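GCN5-related N-acetyltransferase (Sphaerobacter thermophilus, PDB 3TT2) probably acts as an acyltransferase of the GCN5-related N-acetyltransferase (GNAT) family, with two GNAT-type regions in one chain. Local coordinates at residues 89-93 and 94-98; 17-20 and 21-24; 288-291 and 292-295; 105-108 and 109-113; 183-186 and 187-191. All blocks are in the same frame, centred on the assembly; numbering follows the deposited sequence.

Interaction 1 (89-93 and 94-98); sequences GYVHP and RFRGM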
loop_
_atom_site.group_PDB
_atom_site.type_symbol
_atom_site.label_atom_id
_atom_site.label_comp_id
_atom_site.label_asym_id
_atom_site.label_seq_id
_atom_site.Cartn_x
_atom_site.Cartn_y
_atom_site.Cartn_z
ATOM N N GLY A 89 -6.195 6.005 10.063
ATOM C CA GLY A 89 -6.759 7.116 10.812
ATOM C C GLY A 89 -5.982 8.402 10.660
ATOM O O GLY A 89 -4.825 8.382 10.221
ATOM N N TYR A 90 -6.607 9.520 11.042
ATOM C CA TYR A 90 -5.943 10.828 11.119
ATOM C C TYR A 90 -6.647 11.644 12.168
ATOM O O TYR A 90 -7.872 11.633 12.228
ATOM C CB TYR A 90 -6.039 11.579 9.789
ATOM C CG TYR A 90 -5.593 10.754 8.612
ATOM C CD1 TYR A 90 -4.307 10.866 8.108
ATOM C CD2 TYR A 90 -6.457 9.839 8.012
ATOM C CE1 TYR A 90 -3.901 10.096 7.039
ATOM C CE2 TYR A 90 -6.054 9.068 6.960
ATOM C CZ TYR A 90 -4.783 9.202 6.475
ATOM O OH TYR A 90 -4.412 8.417 5.421
ATOM N N VAL A 91 -5.893 12.394 12.959
ATOM C CA VAL A 91 -6.501 13.352 13.879
ATOM C C VAL A 91 -5.795 14.680 13.727
ATOM O O VAL A 91 -4.570 14.757 13.802
ATOM C CB VAL A 91 -6.477 12.889 15.359
ATOM C CG1 VAL A 91 -5.096 12.508 15.769
ATOM C CG2 VAL A 91 -6.985 13.991 16.283
ATOM N N HIS A 92 -6.578 15.720 13.487
ATOM C CA HIS A 92 -6.031 17.039 13.259
ATOM C C HIS A 92 -5.121 17.451 14.411
ATOM O O HIS A 92 -5.479 17.277 15.579
ATOM C CB HIS A 92 -7.159 18.038 13.078
ATOM C CG HIS A 92 -6.752 19.253 12.322
ATOM N ND1 HIS A 92 -5.974 20.244 12.879
ATOM C CD2 HIS A 92 -6.994 19.630 11.046
ATOM C CE1 HIS A 92 -5.764 21.187 11.981
ATOM N NE2 HIS A 92 -6.371 20.839 10.860
ATOM N N PRO A 93 -3.933 17.992 14.076
ATOM C CA PRO A 93 -2.849 18.293 15.029
ATOM C C PRO A 93 -3.253 19.216 16.188
ATOM O O PRO A 93 -2.548 19.272 17.197
ATOM C CB PRO A 93 -1.780 18.958 14.151
ATOM C CG PRO A 93 -2.014 18.375 12.785
ATOM C CD PRO A 93 -3.509 18.199 12.676
ATOM N N ARG A 94 -4.355 19.941 16.034
ATOM C CA ARG A 94 -4.889 20.763 17.112
ATOM C C ARG A 94 -5.675 19.946 18.145
ATOM O O ARG A 94 -5.803 20.345 19.315
ATOM C CB ARG A 94 -5.800 21.830 16.526
ATOM C CG ARG A 94 -6.999 21.245 15.795
ATOM C CD ARG A 94 -7.867 22.326 15.198
ATOM N NE ARG A 94 -7.141 23.125 14.218
ATOM C CZ ARG A 94 -7.551 24.306 13.777
ATOM N NH1 ARG A 94 -6.825 24.967 12.881
ATOM N NH2 ARG A 94 -8.684 24.828 14.236
ATOM N N PHE A 95 -6.224 18.820 17.694
ATOM C CA PHE A 95 -7.133 18.029 18.511
ATOM C C PHE A 95 -6.474 16.856 19.241
ATOM O O PHE A 95 -7.158 16.068 19.896
ATOM C CB PHE A 95 -8.318 17.538 17.680
ATOM C CG PHE A 95 -9.197 18.638 17.151
ATOM C CD1 PHE A 95 -9.668 19.639 17.984
ATOM C CD2 PHE A 95 -9.549 18.670 15.811
ATOM C CE1 PHE A 95 -10.482 20.657 17.492
ATOM C CE2 PHE A 95 -10.359 19.679 15.310
ATOM C CZ PHE A 95 -10.828 20.674 16.151
ATOM N N ARG A 96 -5.156 16.722 19.109
ATOM C CA ARG A 96 -4.437 15.624 19.763
ATOM C C ARG A 96 -4.532 15.707 21.301
ATOM O O ARG A 96 -4.520 16.801 21.877
ATOM C CB ARG A 96 -2.967 15.587 19.321
ATOM C CG ARG A 96 -2.678 16.182 17.935
ATOM C CD ARG A 96 -2.771 15.166 16.780
ATOM N NE ARG A 96 -1.455 14.780 16.238
ATOM C CZ ARG A 96 -1.171 14.615 14.940
ATOM N NH1 ARG A 96 -2.098 14.812 14.010
ATOM N NH2 ARG A 96 0.049 14.249 14.564
ATOM N N GLY A 97 -4.631 14.552 21.957
ATOM C CA GLY A 97 -4.692 14.501 23.406
ATOM C C GLY A 97 -6.083 14.789 23.935
ATOM O O GLY A 97 -6.257 15.133 25.108
HETATM N N MSE A 98 -7.074 14.712 23.053
HETATM C CA MSE A 98 -8.472 14.836 23.472
HETATM C C MSE A 98 -9.237 13.519 23.638
HETATM O O MSE A 98 -10.427 13.519 23.962
HETATM C CB MSE A 98 -9.226 15.778 22.543
HETATM C CG MSE A 98 -8.614 17.155 22.470
HETATM SE SE MSE A 98 -9.800 18.394 21.566
HETATM C CE MSE A 98 -11.255 18.419 22.861
#

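Interaction 2 (17-20 and 21-24); sequences APVP and ADAP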
loop_
_atom_site.group_PDB
_atom_site.type_symbol
_atom_site.label_atom_id
_atom_site.label_comp_id
_atom_site.label_asym_id
_atom_site.label_seq_id
_atom_site.Cartn_x
_atom_site.Cartn_y
_atom_site.Cartn_z
ATOM N N ALA A 17 -20.972 9.184 9.032
ATOM C CA ALA A 17 -20.397 8.636 7.808
ATOM C C ALA A 17 -20.005 9.760 6.859
ATOM O O ALA A 17 -20.743 10.722 6.700
ATOM C CB ALA A 17 -21.372 7.708 7.136
ATOM N N PRO A 18 -18.836 9.647 6.222
ATOM C CA PRO A 18 -18.453 10.644 5.218
ATOM C C PRO A 18 -19.280 10.606 3.921
ATOM O O PRO A 18 -19.687 9.540 3.445
ATOM C CB PRO A 18 -16.993 10.291 4.924
ATOM C CG PRO A 18 -16.881 8.885 5.263
ATOM C CD PRO A 18 -17.750 8.689 6.467
ATOM N N VAL A 19 -19.496 11.795 3.363
ATOM C CA VAL A 19 -20.220 12.008 2.115
ATOM C C VAL A 19 -19.188 12.607 1.156
ATOM O O VAL A 19 -18.296 13.322 1.602
ATOM C CB VAL A 19 -21.382 13.014 2.365
ATOM C CG1 VAL A 19 -22.145 13.377 1.084
ATOM C CG2 VAL A 19 -22.332 12.469 3.425
ATOM N N PRO A 20 -19.284 12.312 -0.156
ATOM C CA PRO A 20 -18.274 12.794 -1.115
ATOM C C PRO A 20 -17.975 14.299 -1.053
ATOM O O PRO A 20 -16.872 14.714 -1.420
ATOM C CB PRO A 20 -18.861 12.401 -2.481
ATOM C CG PRO A 20 -20.261 11.891 -2.193
ATOM C CD PRO A 20 -20.220 11.376 -0.797
ATOM N N ALA A 21 -18.936 15.096 -0.593
ATOM C CA ALA A 21 -18.725 16.530 -0.411
ATOM C C ALA A 21 -17.744 16.852 0.726
ATOM O O ALA A 21 -17.312 18.000 0.885
ATOM C CB ALA A 21 -20.056 17.237 -0.188
ATOM N N ASP A 22 -17.401 15.839 1.514
ATOM C CA ASP A 22 -16.418 15.995 2.581
ATOM C C ASP A 22 -14.997 15.804 2.058
ATOM O O ASP A 22 -14.029 16.078 2.766
ATOM C CB ASP A 22 -16.670 14.994 3.716
ATOM C CG ASP A 22 -17.959 15.268 4.478
ATOM O OD1 ASP A 22 -18.355 16.451 4.586
ATOM O OD2 ASP A 22 -18.567 14.288 4.975
ATOM N N ALA A 23 -14.874 15.324 0.826
ATOM C CA ALA A 23 -13.561 15.159 0.212
ATOM C C ALA A 23 -12.623 16.364 0.388
ATOM O O ALA A 23 -11.469 16.178 0.787
ATOM C CB ALA A 23 -13.692 14.783 -1.264
ATOM N N PRO A 24 -13.103 17.597 0.085
ATOM C CA PRO A 24 -12.217 18.754 0.267
ATOM C C PRO A 24 -11.838 19.008 1.719
ATOM O O PRO A 24 -10.671 19.277 1.997
ATOM C CB PRO A 24 -13.060 19.925 -0.249
ATOM C CG PRO A 24 -14.113 19.317 -1.094
ATOM C CD PRO A 24 -14.415 18.017 -0.445
#

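Interaction 3 (288-291 and 292-295); sequences DAES and RTGA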
loop_
_atom_site.group_PDB
_atom_site.type_symbol
_atom_site.label_atom_id
_atom_site.label_comp_id
_atom_site.label_asym_id
_atom_site.label_seq_id
_atom_site.Cartn_x
_atom_site.Cartn_y
_atom_site.Cartn_z
ATOM N N ASP A 288 8.348 -4.212 2.073
ATOM C CA ASP A 288 8.410 -4.769 3.424
ATOM C C ASP A 288 9.819 -5.169 3.812
ATOM O O ASP A 288 10.567 -5.728 3.011
ATOM C CB ASP A 288 7.536 -6.010 3.513
ATOM C CG ASP A 288 6.108 -5.713 3.209
ATOM O OD1 ASP A 288 5.797 -5.420 2.032
ATOM O OD2 ASP A 288 5.296 -5.757 4.151
ATOM N N ALA A 289 10.170 -4.889 5.056
ATOM C CA ALA A 289 11.472 -5.256 5.573
ATOM C C ALA A 289 11.323 -5.537 7.060
ATOM O O ALA A 289 10.537 -4.870 7.725
ATOM C CB ALA A 289 12.460 -4.119 5.324
ATOM N N GLU A 290 12.051 -6.523 7.576
ATOM C CA GLU A 290 12.019 -6.832 9.012
ATOM C C GLU A 290 12.438 -5.594 9.811
ATOM O O GLU A 290 13.290 -4.838 9.360
ATOM C CB GLU A 290 12.957 -8.005 9.322
ATOM C CG GLU A 290 12.861 -8.576 10.734
ATOM C CD GLU A 290 14.138 -9.313 11.158
ATOM O OE1 GLU A 290 14.873 -9.812 10.274
ATOM O OE2 GLU A 290 14.419 -9.376 12.375
ATOM N N SER A 291 11.853 -5.386 10.989
ATOM C CA SER A 291 12.123 -4.177 11.778
ATOM C C SER A 291 13.627 -3.981 11.966
ATOM O O SER A 291 14.325 -4.919 12.309
ATOM C CB SER A 291 11.414 -4.268 13.134
ATOM O OG SER A 291 10.169 -4.954 13.018
ATOM N N ARG A 292 14.117 -2.778 11.682
ATOM C CA ARG A 292 15.545 -2.416 11.771
ATOM C C ARG A 292 16.518 -2.833 10.621
ATOM O O ARG A 292 17.650 -2.367 10.614
ATOM C CB ARG A 292 16.147 -2.756 13.156
ATOM C CG ARG A 292 16.341 -1.558 14.113
ATOM C CD ARG A 292 15.145 -1.319 15.065
ATOM N NE ARG A 292 14.453 -0.048 14.790
ATOM C CZ ARG A 292 13.703 0.618 15.673
ATOM N NH1 ARG A 292 13.114 1.763 15.326
ATOM N NH2 ARG A 292 13.549 0.145 16.908
ATOM N N THR A 293 16.109 -3.667 9.656
ATOM C CA THR A 293 17.039 -4.085 8.568
ATOM C C THR A 293 17.304 -3.045 7.471
ATOM O O THR A 293 18.408 -2.973 6.895
ATOM C CB THR A 293 16.586 -5.372 7.820
ATOM O OG1 THR A 293 15.209 -5.258 7.424
ATOM C CG2 THR A 293 16.757 -6.587 8.690
ATOM N N GLY A 294 16.276 -2.269 7.157
ATOM C CA GLY A 294 16.360 -1.329 6.062
ATOM C C GLY A 294 15.948 -1.988 4.771
ATOM O O GLY A 294 15.841 -3.198 4.696
ATOM N N ALA A 295 15.709 -1.187 3.741
ATOM C CA ALA A 295 15.322 -1.734 2.443
ATOM C C ALA A 295 16.512 -2.430 1.775
ATOM O O ALA A 295 17.676 -2.086 2.034
ATOM C CB ALA A 295 14.741 -0.646 1.559
HETATM O O HOH W 1 13.546 -2.133 7.926
#

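Interaction 4 (105-108 and 109-113); sequences VQWG and EEWIQ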
loop_
_atom_site.group_PDB
_atom_site.type_symbol
_atom_site.label_atom_id
_atom_site.label_comp_id
_atom_site.label_asym_id
_atom_site.label_seq_id
_atom_site.Cartn_x
_atom_site.Cartn_y
_atom_site.Cartn_z
ATOM N N VAL A 105 -9.417 4.454 17.097
ATOM C CA VAL A 105 -8.822 3.148 17.265
ATOM C C VAL A 105 -9.890 2.125 17.613
ATOM O O VAL A 105 -10.014 1.107 16.932
ATOM C CB VAL A 105 -7.730 3.171 18.329
ATOM C CG1 VAL A 105 -7.339 1.755 18.721
ATOM C CG2 VAL A 105 -6.533 3.941 17.813
ATOM N N GLN A 106 -10.679 2.411 18.649
ATOM C CA GLN A 106 -11.725 1.486 19.078
ATOM C C GLN A 106 -12.813 1.344 18.011
ATOM O O GLN A 106 -13.338 0.260 17.816
ATOM C CB GLN A 106 -12.294 1.870 20.453
ATOM C CG GLN A 106 -13.463 0.985 20.925
ATOM C CD GLN A 106 -13.115 0.013 22.067
ATOM O OE1 GLN A 106 -11.976 -0.441 22.196
ATOM N NE2 GLN A 106 -14.112 -0.303 22.898
ATOM N N TRP A 107 -13.125 2.425 17.302
ATOM C CA TRP A 107 -14.057 2.368 16.175
ATOM C C TRP A 107 -13.696 1.259 15.187
ATOM O O TRP A 107 -14.552 0.496 14.730
ATOM C CB TRP A 107 -14.079 3.705 15.421
ATOM C CG TRP A 107 -14.935 3.668 14.180
ATOM C CD1 TRP A 107 -16.288 3.788 14.125
ATOM C CD2 TRP A 107 -14.495 3.484 12.822
ATOM N NE1 TRP A 107 -16.723 3.700 12.821
ATOM C CE2 TRP A 107 -15.645 3.512 12.001
ATOM C CE3 TRP A 107 -13.241 3.309 12.222
ATOM C CZ2 TRP A 107 -15.585 3.365 10.617
ATOM C CZ3 TRP A 107 -13.177 3.167 10.837
ATOM C CH2 TRP A 107 -14.346 3.190 10.053
ATOM N N GLY A 108 -12.417 1.192 14.851
ATOM C CA GLY A 108 -11.930 0.186 13.938
ATOM C C GLY A 108 -11.968 -1.192 14.554
ATOM O O GLY A 108 -12.286 -2.168 13.880
ATOM N N GLU A 109 -11.636 -1.271 15.839
ATOM C CA GLU A 109 -11.715 -2.530 16.572
ATOM C C GLU A 109 -13.153 -3.016 16.633
ATOM O O GLU A 109 -13.431 -4.186 16.410
ATOM C CB GLU A 109 -11.163 -2.379 17.993
ATOM C CG GLU A 109 -9.673 -2.111 18.060
ATOM C CD GLU A 109 -9.118 -2.246 19.464
ATOM O OE1 GLU A 109 -9.919 -2.402 20.407
ATOM O OE2 GLU A 109 -7.883 -2.211 19.630
ATOM N N GLU A 110 -14.070 -2.109 16.932
ATOM C CA GLU A 110 -15.463 -2.488 16.998
ATOM C C GLU A 110 -15.958 -2.812 15.595
ATOM O O GLU A 110 -16.911 -3.556 15.441
ATOM C CB GLU A 110 -16.316 -1.395 17.657
ATOM C CG GLU A 110 -16.748 -0.282 16.711
ATOM C CD GLU A 110 -18.098 0.334 17.080
ATOM O OE1 GLU A 110 -18.694 -0.085 18.101
ATOM O OE2 GLU A 110 -18.562 1.233 16.340
ATOM N N TRP A 111 -15.306 -2.268 14.570
ATOM C CA TRP A 111 -15.740 -2.528 13.203
ATOM C C TRP A 111 -15.644 -4.014 12.905
ATOM O O TRP A 111 -16.631 -4.630 12.499
ATOM C CB TRP A 111 -14.919 -1.740 12.180
ATOM C CG TRP A 111 -15.483 -1.812 10.777
ATOM C CD1 TRP A 111 -16.303 -0.902 10.183
ATOM C CD2 TRP A 111 -15.266 -2.845 9.799
ATOM N NE1 TRP A 111 -16.610 -1.297 8.903
ATOM C CE2 TRP A 111 -15.991 -2.489 8.645
ATOM C CE3 TRP A 111 -14.535 -4.044 9.791
ATOM C CZ2 TRP A 111 -16.012 -3.282 7.499
ATOM C CZ3 TRP A 111 -14.557 -4.836 8.643
ATOM C CH2 TRP A 111 -15.287 -4.448 7.515
ATOM N N ILE A 112 -14.458 -4.587 13.107
ATOM C CA ILE A 112 -14.250 -6.010 12.848
ATOM C C ILE A 112 -14.996 -6.916 13.834
ATOM O O ILE A 112 -15.487 -7.960 13.453
ATOM C CB ILE A 112 -12.758 -6.409 12.805
ATOM C CG1 ILE A 112 -12.626 -7.845 12.298
ATOM C CG2 ILE A 112 -12.118 -6.303 14.176
ATOM C CD1 ILE A 112 -13.381 -8.107 11.011
ATOM N N GLN A 113 -15.096 -6.508 15.088
ATOM C CA GLN A 113 -15.799 -7.290 16.080
ATOM C C GLN A 113 -17.276 -7.503 15.741
ATOM O O GLN A 113 -17.840 -8.576 15.993
ATOM C CB GLN A 113 -15.681 -6.609 17.427
ATOM C CG GLN A 113 -14.304 -6.730 18.032
ATOM C CD GLN A 113 -14.200 -5.963 19.323
ATOM O OE1 GLN A 113 -14.846 -4.922 19.491
ATOM N NE2 GLN A 113 -13.412 -6.484 20.259
#

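Interaction 5 (183-186 and 187-191); sequences DERA and TYEAV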
loop_
_atom_site.group_PDB
_atom_site.type_symbol
_atom_site.label_atom_id
_atom_site.label_comp_id
_atom_site.label_asym_id
_atom_site.label_seq_id
_atom_site.Cartn_x
_atom_site.Cartn_y
_atom_site.Cartn_z
ATOM N N ASP A 183 0.258 -13.552 -22.733
ATOM C CA ASP A 183 1.055 -13.704 -21.532
ATOM C C ASP A 183 0.294 -13.728 -20.209
ATOM O O ASP A 183 0.909 -13.846 -19.152
ATOM C CB ASP A 183 2.170 -12.653 -21.528
ATOM C CG ASP A 183 3.148 -12.838 -22.691
ATOM O OD1 ASP A 183 3.121 -13.909 -23.338
ATOM O OD2 ASP A 183 3.958 -11.926 -22.953
ATOM N N GLU A 184 -1.032 -13.624 -20.261
ATOM C CA GLU A 184 -1.849 -13.577 -19.041
ATOM C C GLU A 184 -1.558 -14.682 -18.015
ATOM O O GLU A 184 -1.102 -14.401 -16.912
ATOM C CB GLU A 184 -3.343 -13.550 -19.376
ATOM C CG GLU A 184 -3.929 -12.169 -19.567
ATOM C CD GLU A 184 -3.774 -11.641 -20.980
ATOM O OE1 GLU A 184 -3.358 -12.398 -21.878
ATOM O OE2 GLU A 184 -4.078 -10.452 -21.199
ATOM N N ARG A 185 -1.826 -15.931 -18.374
ATOM C CA ARG A 185 -1.727 -17.020 -17.408
ATOM C C ARG A 185 -0.297 -17.200 -16.935
ATOM O O ARG A 185 -0.059 -17.408 -15.754
ATOM C CB ARG A 185 -2.255 -18.328 -18.004
ATOM C CG ARG A 185 -2.163 -19.563 -17.084
ATOM C CD ARG A 185 -3.533 -19.961 -16.487
ATOM N NE ARG A 185 -3.437 -21.069 -15.528
ATOM C CZ ARG A 185 -3.289 -20.925 -14.209
ATOM N NH1 ARG A 185 -3.223 -19.716 -13.676
ATOM N NH2 ARG A 185 -3.211 -21.991 -13.418
ATOM N N ALA A 186 0.647 -17.101 -17.865
ATOM C CA ALA A 186 2.053 -17.352 -17.580
ATOM C C ALA A 186 2.619 -16.332 -16.611
ATOM O O ALA A 186 3.449 -16.666 -15.772
ATOM C CB ALA A 186 2.844 -17.336 -18.856
ATOM N N THR A 187 2.173 -15.089 -16.754
ATOM C CA THR A 187 2.619 -13.980 -15.924
ATOM C C THR A 187 2.069 -14.144 -14.533
ATOM O O THR A 187 2.766 -13.965 -13.539
ATOM C CB THR A 187 2.085 -12.657 -16.459
ATOM O OG1 THR A 187 2.845 -12.270 -17.605
ATOM C CG2 THR A 187 2.195 -11.582 -15.417
ATOM N N TYR A 188 0.792 -14.478 -14.478
ATOM C CA TYR A 188 0.140 -14.781 -13.226
ATOM C C TYR A 188 0.855 -15.880 -12.419
ATOM O O TYR A 188 0.961 -15.786 -11.200
ATOM C CB TYR A 188 -1.298 -15.198 -13.494
ATOM C CG TYR A 188 -1.909 -15.863 -12.302
ATOM C CD1 TYR A 188 -2.305 -15.111 -11.205
ATOM C CD2 TYR A 188 -2.063 -17.251 -12.247
ATOM C CE1 TYR A 188 -2.859 -15.712 -10.098
ATOM C CE2 TYR A 188 -2.623 -17.858 -11.144
ATOM C CZ TYR A 188 -3.011 -17.082 -10.071
ATOM O OH TYR A 188 -3.565 -17.663 -8.961
ATOM N N GLU A 189 1.324 -16.926 -13.093
ATOM C CA GLU A 189 1.987 -18.034 -12.406
ATOM C C GLU A 189 3.315 -17.602 -11.814
ATOM O O GLU A 189 3.719 -18.054 -10.746
ATOM C CB GLU A 189 2.215 -19.212 -13.356
ATOM C CG GLU A 189 0.947 -19.948 -13.732
ATOM C CD GLU A 189 1.177 -21.022 -14.789
ATOM O OE1 GLU A 189 2.268 -21.042 -15.416
ATOM O OE2 GLU A 189 0.259 -21.852 -14.990
ATOM N N ALA A 190 3.994 -16.728 -12.537
ATOM C CA ALA A 190 5.297 -16.252 -12.129
ATOM C C ALA A 190 5.156 -15.324 -10.939
ATOM O O ALA A 190 6.000 -15.317 -10.059
ATOM C CB ALA A 190 5.964 -15.549 -13.274
ATOM N N VAL A 191 4.079 -14.547 -10.920
ATOM C CA VAL A 191 3.804 -13.615 -9.831
ATOM C C VAL A 191 3.400 -14.359 -8.558
ATOM O O VAL A 191 3.784 -13.976 -7.456
ATOM C CB VAL A 191 2.693 -12.604 -10.217
ATOM C CG1 VAL A 191 2.285 -11.761 -9.025
ATOM C CG2 VAL A 191 3.153 -11.695 -11.330
#

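Interaction 1 (89-93 and 94-98)
Arg96 folds back on Val91 and Pro93, so that the segment 94-98 closes over the end of strand 84-91. Arg96 NH1 donates to Val91 O, modelled at 2.5 Å, shorter than data of this resolution can support; the oxygen lies at the edge of the guanidinium, near its plane, and the bond is bent, with 137° at the hydrogen. Phe95 N donates to His92 O at 2.7 Å and closes a type I beta turn from His92 to Phe95. A second turn, type II, follows from Phe95 to Met98, with Gly97 at positive phi. The second turn enters the Arg-x-x-Gly-x-Gly signature of GNAT enzymes, which Arg96 opens and which in relatives grips the pyrophosphate of acyl-coenzyme A. Consistent with this, Arg96 NE reaches beyond the two segments to make a salt bridge to the sulfonate of a bound MES buffer molecule. A leucine in place of Arg96 would probably leave that anion without its charge partner and Val91 O without this donor. The imidazole of His92 crosses the Arg94 chain obliquely, ND1 3.2 Å from Arg94 CG, its ring plane 89° from that guanidinium. In the carbon packing, Pro93 CB lies over one face of the Arg96 guanidinium, and Val91 CG1 lies 3.7 Å from Arg96 CD. Val91 CG2 reaches Phe95 CB at 4.0 Å, and His92 CB meets Phe95 CD2 at 3.7 Å.

Interaction 2 (17-20 and 21-24)
At the N-terminal approach to helix 23-36, Asp22 turns back on Val19 and ties the incoming loop to the chain just where it turns into the helix. Two bonds run in opposite senses between these residues. Asp22 N donates to Val19 O at 2.7 Å, and Val19 N donates to Asp22 OD2 at 3.1 Å. The second is almost straight, 173° at the hydrogen, although the N-H comes in from above the carboxylate plane. Asp22 can reach because its CG stands beside its own backbone N (chi1 -68°), which swings the carboxylate toward the preceding chain. The carboxylate sits near the N-terminal end of the helix, where its negative charge would probably suit the helix dipole. One residue on, Ala23 N donates to Pro20 O at 3.1 Å, and the chain winds into the helix. OD2 has a further partner in Arg16, with which it forms a salt bridge. A leucine in place of Asp22 would probably leave Arg16 without this counter-charge and Val19 N without its acceptor, letting the loop shift against the helix. Ala23 packs against Ala45, Val48 and Leu49 of helix 45-51, and Pro18 against Ala61 of strand 61-65.

Interaction 3 (288-291 and 292-295)
Thr293 grips the carbonyl of Glu290 with two of its own atoms. Its backbone N donates to Glu290 O at 3.1 Å in a nearly straight bond, and its hydroxyl OG1 donates to the same oxygen at 2.8 Å. The hydroxyl is available because OG1 stands between the backbone N and the carbonyl carbon (chi1 50°), which turns it back toward the strand end; it approaches 15° from the carbonyl plane. A water adds a third bond, donating to Glu290 O at 3.1 Å while accepting from Gly294 N at 2.8 Å, and so bridges the turn from inside. The angles of Ser291 and Arg292, the latter at positive phi, are those of a type II turn. Van der Waals contact is slighter. Ala289 CB rests against Thr293 OG1 and Gly294 O, each 3.6 Å away, and the extended Glu290 chain crosses Thr293 at about a right angle, with Glu290 OE1 4.1 Å from Thr293 CG2. Arg292 N is taken by the carboxylate of Asp152. The turn thus follows strand 282-290, which pairs through Ala289 with Asp152 of strand 148-159, and leads the chain toward the short helix 297-301.

Interaction 4 (105-108 and 109-113)
The indoles of Trp107 and Trp111, one helical turn apart, meet obliquely: the six-membered ring of Trp107 and the five-membered ring of Trp111 have centroids 5.7 Å apart and planes at 53°. Their nearest approach is Trp107 CZ2 to Trp111 CD1, 4.3 Å. Trp107 is also flanked by the Glu110 carboxylate, whose OE2 comes within 4.1 Å of Trp107 CD1, again obliquely to the ring. Both tryptophans face strand 71-80, touching Val77. Trp111 is pinned further, because NE1 donates to Gln59 O and the ring takes a cation-pi contact from Arg115. On another side of the helix Glu109 lies alongside Val105, pointing the same way, with Glu109 OE2 4.1 Å from Val105 CG1. Along the backbone, Glu109 N donates to Val105 O at 3.1 Å and Glu110 N to Gln106 O at 2.6 Å; the bond from Trp111 N to Trp107 O is weak. Helix 100-115 follows the loop that in GNAT relatives binds the pyrophosphate of acyl-coenzyme A, and joins strands 84-91 and 125-132. Trp111 and Glu109 are both buried. Glu109 OE2 is met by the hydroxyl of Tyr147 and by Lys315, and this pairing is likely to keep the buried carboxylate ionised, while the indole N-H of Trp111 pays for its burial with a carbonyl oxygen.

Interaction 5 (183-186 and 187-191)
Arg185 reaches forward along the helix to Tyr188 and Glu189 because its CG lies anti to the backbone N (chi1 178°) and the chain then bends at chi2 (105°). Glu189 answers with CG beside its backbone N (chi1 -71°) and an extended chain that carries its carboxylate back. OE2 of Glu189 hangs over one face of the Arg185 guanidinium, offset toward the rim, and stands 3.8 Å from Arg185 NH2. This is a long salt bridge made by charge alone, since no N-H points at the oxygen. Tyr188 lies side by side with the arginine, the edge of its ring meeting the edge of the guanidinium at NH1. Phe206 gives the same guanidinium a cation-pi partner and also meets the Tyr188 ring, whose hydroxyl bonds to Ser204 O. At the start of helix 184-194, Thr187 holds the carbonyl of Asp183 twice. Its N donates to Asp183 O at 3.0 Å, and OG1 donates to that oxygen at 2.9 Å from above the carbonyl plane. Ordinary helical bonds follow, Tyr188 N to Glu184 O at 3.1 Å and Glu189 N to Arg185 O at 3.0 Å. The carboxylate of Asp183 turns to Arg176 and Val179 N. The helix packs on strand 233-243 through Ala186, Ala190 and Val191. The Arg185-Glu189 pair, both residues exposed, is probably only weakly attractive, whereas the hydroxyl of buried Thr187 gives its proton to a main-chain oxygen.

Overall arrangement
Interactions 1, 2 and 4 belong to the N-terminal GNAT region, and interactions 3 and 5 to the second one. Interaction 1 is the turn that leaves strand 84-91, and the chain then enters helix 100-115, which carries interaction 4; their nearest atoms are about 7 Å apart. MES is bound about 3 Å from the side chain of Arg96, consistent with an anion site near where relatives hold the pyrophosphate of acyl-coenzyme A, though it probably comes from the crystallisation liquor; MES also lies about 4 Å from the side chain of Val105. Interactions 1 and 5 lie on opposite sides of the chain's centre, their own centres 45 Å apart, with interaction 3 nearer the middle.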